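Local coordinates for protein 6-pyruvoyl tetrahydropterin synthase (Plasmodium falciparum, PDB 1Y13) that belongs to the 6-pyruvoyl tetrahydropterin synthase family and binds a zinc ion and biopterin in a pocket formed where subunits of a multimeric assembly meet, at residues S32-H37 with L86-I91; H49-N54 with V167-T172; L92-D97 with C125-I130. All coordinates share one frame; numbering follows the deposited sequence.

In the fold
From the N terminus, strand 21-41 brings residues 32-37 into the antiparallel sheet beside strand 49-62. Contact 1 closes the first loop, when 86-91, leaving helix 72-86, comes back beside 32-37. Contact 2 opens inside that loop, at 49-54, and closes only at 167-172, so contacts 1 and 2 cross along the chain; they also touch through backbone bonds between the neighbouring strands and share the zinc site. Contact 3 follows contact 1 in series, pairing 92-97 with 125-130, and is nested within the long loop of contact 2. Strand 90-93 thereby joins the main sheet to the small parallel sheet.

Contact 1. Residues S32-H37 with L86-I91; sequences SFNCAH and LDHHFI. With ZN (zinc ion), chain D; BIO (biopterin), chain G.
The phenyl ring of Phe33 carries Leu86 CD2 over the centre of one face, a CH-pi contact of 3.8 Å from CD2 to the ring centroid, while its edge meets Cys35 SG in plane and Ile91 CD1 close to the plane. Phe33 CG sits between its backbone N and carbonyl carbon (chi1 51°), which lays the ring alongside the leucine, the two side chains pointing the same way. At the other end, the edge of the Phe90 ring faces Ala36 CB in plane, and Phe90 CE1 lies 3.6 Å from His37 CA. The His88 ring turns its edge to a biopterin bound at a subunit interface.

Between these groups the strand 32-37 is held by one carboxylate bond and three backbone bonds. Asp87, just past the end of helix 72-86, has CG anti to its backbone N (chi1 -170°), and its OD1 accepts a bond from Asn34 N on its anti lone pair, the N to OD1 distance being 2.8 Å and the bond nearly straight at 172°. His88 N reaches Asn34 O at 3.0 Å. Farther along, Ala36 N donates to His89 O and Ile91 N to Ala36 O (2.9 Å), a single bridge centred on Ala36 and Phe90. His89 ND1 bonds Leu86 O (2.8 Å) in the plane of its own ring, tying the turn to the helix end. Helix 135-150 packs against Phe33, Leu86 and Ile91 through Ile138 and Ile142.

His37 closes the segment as a zinc ligand, NE2 to zinc 2.3 Å, its ND1 bonded to Ser133 OG. Asn34 N is thus met by a carboxylate and Asn34 O by the backbone of His88, ahead of the single bridge; both polar backbone atoms of Asn34 and of Ala36 are bonded to 86-91, while Phe33 and Cys35 pack on Leu86 and Ile91.

Contact 2. Residues H49-N54 with V167-T172; sequences HGHNYN and VSESPT. With ZN (zinc ion), chain D; BIO (biopterin), chain E.
This contact forms part of the zinc and biopterin site, where His51 of strand 49-62 meets Glu169 at the corner where the chain turns after Ser168. The carboxylate of Glu169 lies over one face of the His51 imidazole, CD 3.8 Å above the ring plane and offset toward the rim. His49 and His51 bind zinc through NE2, at 2.1 Å for His49 and 2.2 Å for His51, and His37 supplies the third protein ligand. Biopterin adds O9 and O10 to the metal, and its O10 also lies 3.1 Å from Glu169 OE2. His49 ND1 is bonded to Thr47 O, fixing how that ring is turned toward the metal, and His51 ND1 faces the side-chain amide of Asn52 of a neighbouring subunit.

In the antiparallel sheet of the T-fold (tunnelling fold) of this family, 49-54 and 167-168 are parts of adjacent strands, and Asn54 and Ser168 form a hydrogen-bonded pair. Asn54 N donates to Ser168 O and Ser168 N to Asn54 O (2.9 Å). Ser168 OG comes to 3.3 Å from Asn54 CB, and a water lies between OG and the backbone Asn52 O, unusually close to the latter. Beyond this pair the chain bends at Glu169, carrying its carboxylate over His51 and beside biopterin O10.

Tyr53 packs across that bend, its ring plane 78° from the Glu169 carboxylate. Its CG lies anti to the carbonyl carbon (chi1 -65°), bringing CE2 to 3.9 Å from Glu169 CB and CD2 near Val167 CG1, with His51 CB over one ring face. A second water, in the ring plane at its edge, bonds Tyr53 OH at 2.7 Å and makes a weak bond to Glu169 OE1, linking the phenol to the carboxylate beside the pterin.

Contact 3. Residues L92-D97 with C125-I130; sequences LPIYSD and CIKLPI
Leu92 and Pro93 run parallel to Lys127 and Leu128, with Leu92 N donating to Ile126 O and Leu128 N returning to Leu92 O (2.9 Å), before the pairing continues into two turns. Ile94 N bonds Leu128 O at 3.1 Å, and Tyr95 N bonds Ile130 O, again at 3.1 Å. On one side Pro93 to Ser96 form a type I beta turn, closed by Ser96 N to Pro93 O; on the other Pro129 is the centre of an inverse gamma turn, whose Ile130 N to Leu128 O bond is weak. Leu128 O therefore serves both its own turn and the opposite segment.

The side chains meet around these turns. Ile94 places CG1 between its backbone N and carbonyl carbon (chi1 50°), pressing CG1 to 3.1 Å from Leu128 O while CG2 lies across Lys127 CB at 3.8 Å. The rest of the lysine bends at chi3 and chi4 and leads off from the contact. Tyr95 crosses Pro129 obliquely, CD1 being 3.7 Å from Pro129 CA and CE1 near Pro129 CB; both residues are exposed. Behind them, on the buried side, Pro93 CB packs on Ile130 CG1 at 3.9 Å. At the start of the pair, Leu92 CB only grazes Cys125 CB, while reaching 3.7 Å from Ile126 O.

Around this small parallel sheet, Leu92 and Cys125 pack on Ile110 and Ile108 of strand 107-112, whereas Leu128 turns to Tyr141 of helix 135-150. Ile130, past the strand end, meets the same helix at Glu137 and Ile138, with Ile91, just before Leu92 on the same strand, lying against Ile126 and Leu128.

Contact 1. Residues S32-H37 with L86-I91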
loop_
_atom_site.group_PDB
_atom_site.type_symbol
_atom_site.label_atom_id
_atom_site.label_comp_id
_atom_site.label_asym_id
_atom_site.label_seq_id
_atom_site.Cartn_x
_atom_site.Cartn_y
_atom_site.Cartn_z
ATOM N N SER A 32 -12.063 -10.822 -1.526
ATOM C CA SER A 32 -11.757 -11.029 -2.932
ATOM C C SER A 32 -12.472 -12.218 -3.538
ATOM O O SER A 32 -12.833 -13.161 -2.844
ATOM C CB SER A 32 -10.252 -11.239 -3.093
ATOM O OG SER A 32 -9.594 -10.029 -2.770
ATOM N N PHE A 33 -12.680 -12.145 -4.837
ATOM C CA PHE A 33 -13.061 -13.304 -5.605
ATOM C C PHE A 33 -12.209 -13.350 -6.879
ATOM O O PHE A 33 -12.076 -12.348 -7.588
ATOM C CB PHE A 33 -14.575 -13.345 -5.871
ATOM C CG PHE A 33 -15.160 -12.081 -6.446
ATOM C CD1 PHE A 33 -15.518 -11.026 -5.623
ATOM C CD2 PHE A 33 -15.451 -11.993 -7.804
ATOM C CE1 PHE A 33 -16.080 -9.864 -6.146
ATOM C CE2 PHE A 33 -16.025 -10.832 -8.343
ATOM C CZ PHE A 33 -16.345 -9.766 -7.518
ATOM N N ASN A 34 -11.611 -14.512 -7.142
ATOM C CA ASN A 34 -10.729 -14.665 -8.294
ATOM C C ASN A 34 -11.473 -15.397 -9.395
ATOM O O ASN A 34 -11.708 -16.602 -9.278
ATOM C CB ASN A 34 -9.423 -15.412 -7.922
ATOM C CG ASN A 34 -8.776 -14.868 -6.640
ATOM O OD1 ASN A 34 -8.857 -13.678 -6.334
ATOM N ND2 ASN A 34 -8.150 -15.733 -5.901
ATOM N N CYS A 35 -11.836 -14.670 -10.452
ATOM C CA CYS A 35 -12.743 -15.185 -11.493
ATOM C C CYS A 35 -12.225 -14.993 -12.916
ATOM O O CYS A 35 -11.444 -14.070 -13.179
ATOM C CB CYS A 35 -14.091 -14.471 -11.381
ATOM S SG CYS A 35 -15.000 -14.989 -9.913
ATOM N N ALA A 36 -12.682 -15.850 -13.821
ATOM C CA ALA A 36 -12.493 -15.661 -15.233
ATOM C C ALA A 36 -13.716 -14.956 -15.829
ATOM O O ALA A 36 -14.825 -15.055 -15.286
ATOM C CB ALA A 36 -12.241 -17.023 -15.938
ATOM N N HIS A 37 -13.523 -14.251 -16.940
ATOM C CA HIS A 37 -14.635 -13.595 -17.627
ATOM C C HIS A 37 -14.159 -13.074 -18.983
ATOM O O HIS A 37 -12.954 -13.074 -19.272
ATOM C CB HIS A 37 -15.194 -12.427 -16.769
ATOM C CG HIS A 37 -14.497 -11.115 -16.995
ATOM N ND1 HIS A 37 -15.160 -9.984 -17.429
ATOM C CD2 HIS A 37 -13.201 -10.752 -16.838
ATOM C CE1 HIS A 37 -14.305 -8.979 -17.522
ATOM N NE2 HIS A 37 -13.108 -9.416 -17.167
ATOM N N LEU A 86 -18.863 -16.115 -5.207
ATOM C CA LEU A 86 -18.353 -15.798 -6.529
ATOM C C LEU A 86 -16.977 -16.446 -6.833
ATOM O O LEU A 86 -16.691 -16.839 -7.978
ATOM C CB LEU A 86 -18.261 -14.273 -6.682
ATOM C CG LEU A 86 -19.490 -13.511 -7.212
ATOM C CD1 LEU A 86 -20.737 -14.061 -6.644
ATOM C CD2 LEU A 86 -19.436 -12.033 -6.873
ATOM N N ASP A 87 -16.142 -16.554 -5.806
ATOM C CA ASP A 87 -14.732 -16.930 -5.941
ATOM C C ASP A 87 -14.582 -18.226 -6.743
ATOM O O ASP A 87 -15.346 -19.177 -6.552
ATOM C CB ASP A 87 -14.119 -17.073 -4.530
ATOM C CG ASP A 87 -12.593 -17.216 -4.522
ATOM O OD1 ASP A 87 -11.872 -16.613 -5.334
ATOM O OD2 ASP A 87 -12.104 -17.941 -3.649
ATOM N N HIS A 88 -13.598 -18.231 -7.651
ATOM C CA HIS A 88 -13.193 -19.424 -8.425
ATOM C C HIS A 88 -14.170 -19.925 -9.443
ATOM O O HIS A 88 -14.427 -21.106 -9.521
ATOM C CB HIS A 88 -12.746 -20.552 -7.491
ATOM C CG HIS A 88 -11.310 -20.439 -7.103
ATOM N ND1 HIS A 88 -10.401 -21.464 -7.290
ATOM C CD2 HIS A 88 -10.605 -19.391 -6.613
ATOM C CE1 HIS A 88 -9.212 -21.062 -6.879
ATOM N NE2 HIS A 88 -9.308 -19.806 -6.468
ATOM N N HIS A 89 -14.706 -19.016 -10.242
ATOM C CA HIS A 89 -15.641 -19.364 -11.283
ATOM C C HIS A 89 -15.367 -18.546 -12.516
ATOM O O HIS A 89 -14.682 -17.525 -12.442
ATOM C CB HIS A 89 -17.067 -19.035 -10.813
ATOM C CG HIS A 89 -17.543 -19.917 -9.717
ATOM N ND1 HIS A 89 -17.603 -19.504 -8.405
ATOM C CD2 HIS A 89 -17.965 -21.203 -9.731
ATOM C CE1 HIS A 89 -18.062 -20.492 -7.657
ATOM N NE2 HIS A 89 -18.287 -21.535 -8.438
ATOM N N PHE A 90 -15.955 -18.980 -13.624
ATOM C CA PHE A 90 -16.184 -18.129 -14.760
ATOM C C PHE A 90 -17.514 -17.403 -14.548
ATOM O O PHE A 90 -18.556 -18.034 -14.260
ATOM C CB PHE A 90 -16.162 -18.922 -16.082
ATOM C CG PHE A 90 -16.564 -18.111 -17.275
ATOM C CD1 PHE A 90 -15.636 -17.320 -17.945
ATOM C CD2 PHE A 90 -17.869 -18.136 -17.740
ATOM C CE1 PHE A 90 -16.003 -16.571 -19.029
ATOM C CE2 PHE A 90 -18.245 -17.383 -18.840
ATOM C CZ PHE A 90 -17.310 -16.588 -19.485
ATOM N N ILE A 91 -17.466 -16.074 -14.640
ATOM C CA ILE A 91 -18.667 -15.254 -14.501
ATOM C C ILE A 91 -19.450 -15.236 -15.814
ATOM O O ILE A 91 -18.980 -14.728 -16.809
ATOM C CB ILE A 91 -18.332 -13.798 -14.070
ATOM C CG1 ILE A 91 -17.643 -13.780 -12.698
ATOM C CG2 ILE A 91 -19.588 -12.935 -14.044
ATOM C CD1 ILE A 91 -16.877 -12.480 -12.432
HETATM ZN ZN ZN D . -11.406 -7.956 -17.647
HETATM N N1 BIO G . -0.100 -22.669 -4.271
HETATM N N2 BIO G . 2.202 -22.562 -4.114
HETATM C C2 BIO G . 1.077 -22.364 -4.851
HETATM N N3 BIO G . 1.131 -21.880 -6.119
HETATM C C4 BIO G . 0.019 -21.699 -6.873
HETATM O O4 BIO G . 0.068 -21.262 -8.031
HETATM C C4A BIO G . -1.306 -21.985 -6.292
HETATM C C8A BIO G . -1.277 -22.488 -4.929
HETATM N N8 BIO G . -2.446 -22.772 -4.357
HETATM C C7 BIO G . -3.601 -22.616 -5.005
HETATM C C6 BIO G . -3.671 -22.123 -6.274
HETATM N N5 BIO G . -2.495 -21.825 -6.925
HETATM C C9 BIO G . -5.045 -22.017 -6.912
HETATM O O9 BIO G . -5.013 -21.910 -8.357
HETATM C C10 BIO G . -6.007 -20.880 -6.509
HETATM O O10 BIO G . -5.490 -19.551 -6.820
HETATM C C11 BIO G . -6.635 -21.121 -5.123
#

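Contact 2. Residues H49-N54 with V167-T172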
loop_
_atom_site.group_PDB
_atom_site.type_symbol
_atom_site.label_atom_id
_atom_site.label_comp_id
_atom_site.label_asym_id
_atom_site.label_seq_id
_atom_site.Cartn_x
_atom_site.Cartn_y
_atom_site.Cartn_z
ATOM N N HIS A 49 -10.028 -14.015 -19.981
ATOM C CA HIS A 49 -8.952 -13.711 -19.049
ATOM C C HIS A 49 -9.552 -13.731 -17.634
ATOM O O HIS A 49 -10.599 -14.323 -17.430
ATOM C CB HIS A 49 -8.285 -12.370 -19.373
ATOM C CG HIS A 49 -9.226 -11.215 -19.309
ATOM N ND1 HIS A 49 -10.251 -11.047 -20.216
ATOM C CD2 HIS A 49 -9.331 -10.197 -18.423
ATOM C CE1 HIS A 49 -10.941 -9.966 -19.896
ATOM N NE2 HIS A 49 -10.405 -9.434 -18.811
ATOM N N GLY A 50 -8.889 -13.115 -16.665
ATOM C CA GLY A 50 -9.379 -13.148 -15.304
ATOM C C GLY A 50 -8.851 -12.037 -14.441
ATOM O O GLY A 50 -7.988 -11.285 -14.859
ATOM N N HIS A 51 -9.382 -11.948 -13.225
ATOM C CA HIS A 51 -9.038 -10.911 -12.266
ATOM C C HIS A 51 -9.162 -11.404 -10.831
ATOM O O HIS A 51 -9.942 -12.300 -10.541
ATOM C CB HIS A 51 -9.971 -9.701 -12.423
ATOM C CG HIS A 51 -9.891 -9.064 -13.763
ATOM N ND1 HIS A 51 -8.770 -8.389 -14.188
ATOM C CD2 HIS A 51 -10.780 -9.011 -14.784
ATOM C CE1 HIS A 51 -8.969 -7.947 -15.417
ATOM N NE2 HIS A 51 -10.173 -8.322 -15.803
ATOM N N ASN A 52 -8.355 -10.806 -9.957
ATOM C CA ASN A 52 -8.625 -10.780 -8.523
ATOM C C ASN A 52 -9.541 -9.594 -8.284
ATOM O O ASN A 52 -9.096 -8.456 -8.329
ATOM C CB ASN A 52 -7.318 -10.601 -7.722
ATOM C CG ASN A 52 -6.233 -11.598 -8.107
ATOM O OD1 ASN A 52 -5.044 -11.243 -8.246
ATOM N ND2 ASN A 52 -6.619 -12.849 -8.265
ATOM N N TYR A 53 -10.825 -9.828 -8.077
ATOM C CA TYR A 53 -11.712 -8.710 -7.780
ATOM C C TYR A 53 -11.713 -8.499 -6.288
ATOM O O TYR A 53 -11.658 -9.462 -5.519
ATOM C CB TYR A 53 -13.122 -8.970 -8.221
ATOM C CG TYR A 53 -13.353 -9.114 -9.700
ATOM C CD1 TYR A 53 -13.248 -10.365 -10.327
ATOM C CD2 TYR A 53 -13.755 -8.012 -10.466
ATOM C CE1 TYR A 53 -13.514 -10.506 -11.697
ATOM C CE2 TYR A 53 -14.032 -8.144 -11.819
ATOM C CZ TYR A 53 -13.917 -9.399 -12.429
ATOM O OH TYR A 53 -14.175 -9.518 -13.777
ATOM N N ASN A 54 -11.755 -7.240 -5.882
ATOM C CA ASN A 54 -11.699 -6.894 -4.483
ATOM C C ASN A 54 -12.838 -5.957 -4.118
ATOM O O ASN A 54 -13.117 -5.007 -4.833
ATOM C CB ASN A 54 -10.350 -6.260 -4.180
ATOM C CG ASN A 54 -10.141 -6.022 -2.715
ATOM O OD1 ASN A 54 -10.240 -4.889 -2.251
ATOM N ND2 ASN A 54 -9.873 -7.090 -1.963
ATOM N N VAL A 167 -15.754 -1.942 -6.129
ATOM C CA VAL A 167 -15.267 -3.218 -6.640
ATOM C C VAL A 167 -14.097 -2.905 -7.553
ATOM O O VAL A 167 -14.279 -2.233 -8.575
ATOM C CB VAL A 167 -16.329 -4.025 -7.428
ATOM C CG1 VAL A 167 -15.734 -5.366 -7.874
ATOM C CG2 VAL A 167 -17.567 -4.281 -6.603
ATOM N N SER A 168 -12.904 -3.385 -7.197
ATOM C CA SER A 168 -11.778 -3.226 -8.088
ATOM C C SER A 168 -11.553 -4.486 -8.920
ATOM O O SER A 168 -11.609 -5.598 -8.396
ATOM C CB SER A 168 -10.524 -2.838 -7.311
ATOM O OG SER A 168 -10.133 -3.899 -6.475
ATOM N N GLU A 169 -11.295 -4.317 -10.215
ATOM C CA GLU A 169 -10.911 -5.454 -11.059
ATOM C C GLU A 169 -9.419 -5.694 -11.014
ATOM O O GLU A 169 -8.947 -6.778 -11.324
ATOM C CB GLU A 169 -11.422 -5.314 -12.501
ATOM C CG GLU A 169 -10.659 -4.371 -13.407
ATOM C CD GLU A 169 -10.939 -4.630 -14.900
ATOM O OE1 GLU A 169 -12.027 -5.176 -15.256
ATOM O OE2 GLU A 169 -10.051 -4.298 -15.727
ATOM N N SER A 170 -8.682 -4.671 -10.605
ATOM C CA SER A 170 -7.264 -4.759 -10.347
ATOM C C SER A 170 -6.909 -3.611 -9.379
ATOM O O SER A 170 -7.766 -2.797 -9.068
ATOM C CB SER A 170 -6.469 -4.674 -11.658
ATOM O OG SER A 170 -6.475 -3.378 -12.221
ATOM N N PRO A 171 -5.665 -3.555 -8.869
ATOM C CA PRO A 171 -5.275 -2.421 -7.996
ATOM C C PRO A 171 -5.346 -1.044 -8.666
ATOM O O PRO A 171 -5.260 -0.019 -7.977
ATOM C CB PRO A 171 -3.804 -2.710 -7.653
ATOM C CG PRO A 171 -3.604 -4.163 -7.948
ATOM C CD PRO A 171 -4.582 -4.539 -9.037
ATOM N N THR A 172 -5.464 -0.997 -9.991
ATOM C CA THR A 172 -5.442 0.296 -10.674
ATOM C C THR A 172 -6.815 0.795 -11.165
ATOM O O THR A 172 -6.932 1.953 -11.551
ATOM C CB THR A 172 -4.443 0.302 -11.850
ATOM O OG1 THR A 172 -4.776 -0.752 -12.752
ATOM C CG2 THR A 172 -3.007 0.109 -11.357
HETATM ZN ZN ZN D . -11.406 -7.956 -17.647
HETATM N N1 BIO E . -14.033 -0.742 -18.284
HETATM N N2 BIO E . -15.517 0.539 -17.033
HETATM C C2 BIO E . -14.955 -0.672 -17.305
HETATM N N3 BIO E . -15.277 -1.802 -16.638
HETATM C C4A BIO E . -13.754 -3.194 -17.920
HETATM C C8A BIO E . -13.441 -1.929 -18.616
HETATM N N8 BIO E . -12.528 -1.974 -19.623
HETATM C C7 BIO E . -11.906 -3.115 -19.994
HETATM C C6 BIO E . -12.171 -4.300 -19.341
HETATM N N5 BIO E . -13.090 -4.301 -18.336
HETATM C C9 BIO E . -11.480 -5.586 -19.747
HETATM O O9 BIO E . -12.299 -6.784 -19.469
HETATM C C10 BIO E . -10.050 -5.765 -19.130
HETATM O O10 BIO E . -10.107 -6.527 -17.908
HETATM C C11 BIO E . -9.249 -4.478 -18.857
HETATM O O HOH W 1 -8.429 -6.134 -7.523
HETATM O O HOH W 2 -14.868 -7.182 -14.944
#

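Contact 3. Residues L92-D97 with C125-I130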
loop_
_atom_site.group_PDB
_atom_site.type_symbol
_atom_site.label_atom_id
_atom_site.label_comp_id
_atom_site.label_asym_id
_atom_site.label_seq_id
_atom_site.Cartn_x
_atom_site.Cartn_y
_atom_site.Cartn_z
ATOM N N LEU A 92 -20.652 -15.793 -15.778
ATOM C CA LEU A 92 -21.568 -15.885 -16.917
ATOM C C LEU A 92 -22.682 -14.851 -16.775
ATOM O O LEU A 92 -23.491 -14.947 -15.856
ATOM C CB LEU A 92 -22.174 -17.291 -16.888
ATOM C CG LEU A 92 -22.890 -18.131 -17.958
ATOM C CD1 LEU A 92 -24.234 -17.538 -18.338
ATOM C CD2 LEU A 92 -22.022 -18.370 -19.181
ATOM N N PRO A 93 -22.729 -13.853 -17.682
ATOM C CA PRO A 93 -23.773 -12.846 -17.620
ATOM C C PRO A 93 -25.045 -13.290 -18.359
ATOM O O PRO A 93 -25.179 -13.049 -19.555
ATOM C CB PRO A 93 -23.113 -11.628 -18.277
ATOM C CG PRO A 93 -22.041 -12.188 -19.168
ATOM C CD PRO A 93 -21.806 -13.622 -18.813
ATOM N N ILE A 94 -25.978 -13.900 -17.629
ATOM C CA ILE A 94 -27.105 -14.578 -18.246
ATOM C C ILE A 94 -28.059 -13.665 -19.015
ATOM O O ILE A 94 -28.828 -14.150 -19.846
ATOM C CB ILE A 94 -27.841 -15.567 -17.297
ATOM C CG1 ILE A 94 -28.197 -14.940 -15.965
ATOM C CG2 ILE A 94 -27.011 -16.840 -17.053
ATOM C CD1 ILE A 94 -29.147 -15.807 -15.142
ATOM N N TYR A 95 -27.962 -12.354 -18.774
ATOM C CA TYR A 95 -28.841 -11.384 -19.427
ATOM C C TYR A 95 -28.179 -10.773 -20.673
ATOM O O TYR A 95 -28.701 -9.841 -21.271
ATOM C CB TYR A 95 -29.280 -10.325 -18.411
ATOM C CG TYR A 95 -30.518 -10.741 -17.673
ATOM C CD1 TYR A 95 -30.462 -11.583 -16.542
ATOM C CD2 TYR A 95 -31.784 -10.337 -18.157
ATOM C CE1 TYR A 95 -31.624 -11.962 -15.872
ATOM C CE2 TYR A 95 -32.959 -10.710 -17.513
ATOM C CZ TYR A 95 -32.879 -11.521 -16.381
ATOM O OH TYR A 95 -34.082 -11.851 -15.816
ATOM N N SER A 96 -27.025 -11.315 -21.056
ATOM C CA SER A 96 -26.330 -10.837 -22.242
ATOM C C SER A 96 -27.202 -10.777 -23.509
ATOM O O SER A 96 -27.892 -11.750 -23.835
ATOM C CB SER A 96 -25.113 -11.691 -22.520
ATOM O OG SER A 96 -24.318 -11.090 -23.532
ATOM N N ASP A 97 -27.141 -9.637 -24.212
ATOM C CA ASP A 97 -27.821 -9.457 -25.495
ATOM C C ASP A 97 -27.009 -9.914 -26.696
ATOM O O ASP A 97 -27.500 -9.882 -27.817
ATOM C CB ASP A 97 -28.279 -8.000 -25.684
ATOM C CG ASP A 97 -27.122 -6.972 -25.633
ATOM O OD1 ASP A 97 -26.040 -7.241 -25.042
ATOM O OD2 ASP A 97 -27.317 -5.860 -26.185
ATOM N N CYS A 125 -19.227 -22.374 -13.824
ATOM C CA CYS A 125 -19.836 -21.090 -14.069
ATOM C C CYS A 125 -20.645 -20.599 -12.862
ATOM O O CYS A 125 -21.269 -21.378 -12.146
ATOM C CB CYS A 125 -20.736 -21.157 -15.295
ATOM S SG CYS A 125 -19.836 -21.752 -16.747
ATOM N N ILE A 126 -20.591 -19.298 -12.623
ATOM C CA ILE A 126 -21.494 -18.652 -11.691
ATOM C C ILE A 126 -22.355 -17.743 -12.567
ATOM O O ILE A 126 -21.848 -16.818 -13.206
ATOM C CB ILE A 126 -20.742 -17.912 -10.484
ATOM C CG1 ILE A 126 -21.724 -17.369 -9.424
ATOM C CG2 ILE A 126 -19.804 -16.791 -10.930
ATOM C CD1 ILE A 126 -22.009 -18.359 -8.327
ATOM N N LYS A 127 -23.647 -18.050 -12.608
ATOM C CA LYS A 127 -24.599 -17.416 -13.512
ATOM C C LYS A 127 -25.150 -16.183 -12.821
ATOM O O LYS A 127 -25.969 -16.304 -11.927
ATOM C CB LYS A 127 -25.714 -18.434 -13.835
ATOM C CG LYS A 127 -25.085 -19.740 -14.366
ATOM C CD LYS A 127 -26.070 -20.783 -14.788
ATOM C CE LYS A 127 -26.961 -21.204 -13.634
ATOM N NZ LYS A 127 -26.219 -21.953 -12.602
ATOM N N LEU A 128 -24.675 -15.000 -13.203
ATOM C CA LEU A 128 -25.142 -13.783 -12.583
ATOM C C LEU A 128 -26.196 -13.110 -13.448
ATOM O O LEU A 128 -26.082 -13.132 -14.661
ATOM C CB LEU A 128 -23.976 -12.822 -12.240
ATOM C CG LEU A 128 -22.853 -13.341 -11.331
ATOM C CD1 LEU A 128 -21.849 -12.246 -11.067
ATOM C CD2 LEU A 128 -23.428 -13.903 -9.998
ATOM N N PRO A 129 -27.234 -12.520 -12.815
ATOM C CA PRO A 129 -28.309 -11.834 -13.534
ATOM C C PRO A 129 -27.869 -10.440 -13.972
ATOM O O PRO A 129 -28.404 -9.439 -13.494
ATOM C CB PRO A 129 -29.431 -11.764 -12.484
ATOM C CG PRO A 129 -28.686 -11.693 -11.152
ATOM C CD PRO A 129 -27.436 -12.519 -11.354
ATOM N N ILE A 130 -26.878 -10.393 -14.870
ATOM C CA ILE A 130 -26.300 -9.144 -15.365
ATOM C C ILE A 130 -26.130 -9.234 -16.879
ATOM O O ILE A 130 -25.997 -10.334 -17.416
ATOM C CB ILE A 130 -24.929 -8.825 -14.646
ATOM C CG1 ILE A 130 -23.901 -9.942 -14.874
ATOM C CG2 ILE A 130 -25.145 -8.609 -13.134
ATOM C CD1 ILE A 130 -22.514 -9.655 -14.261
#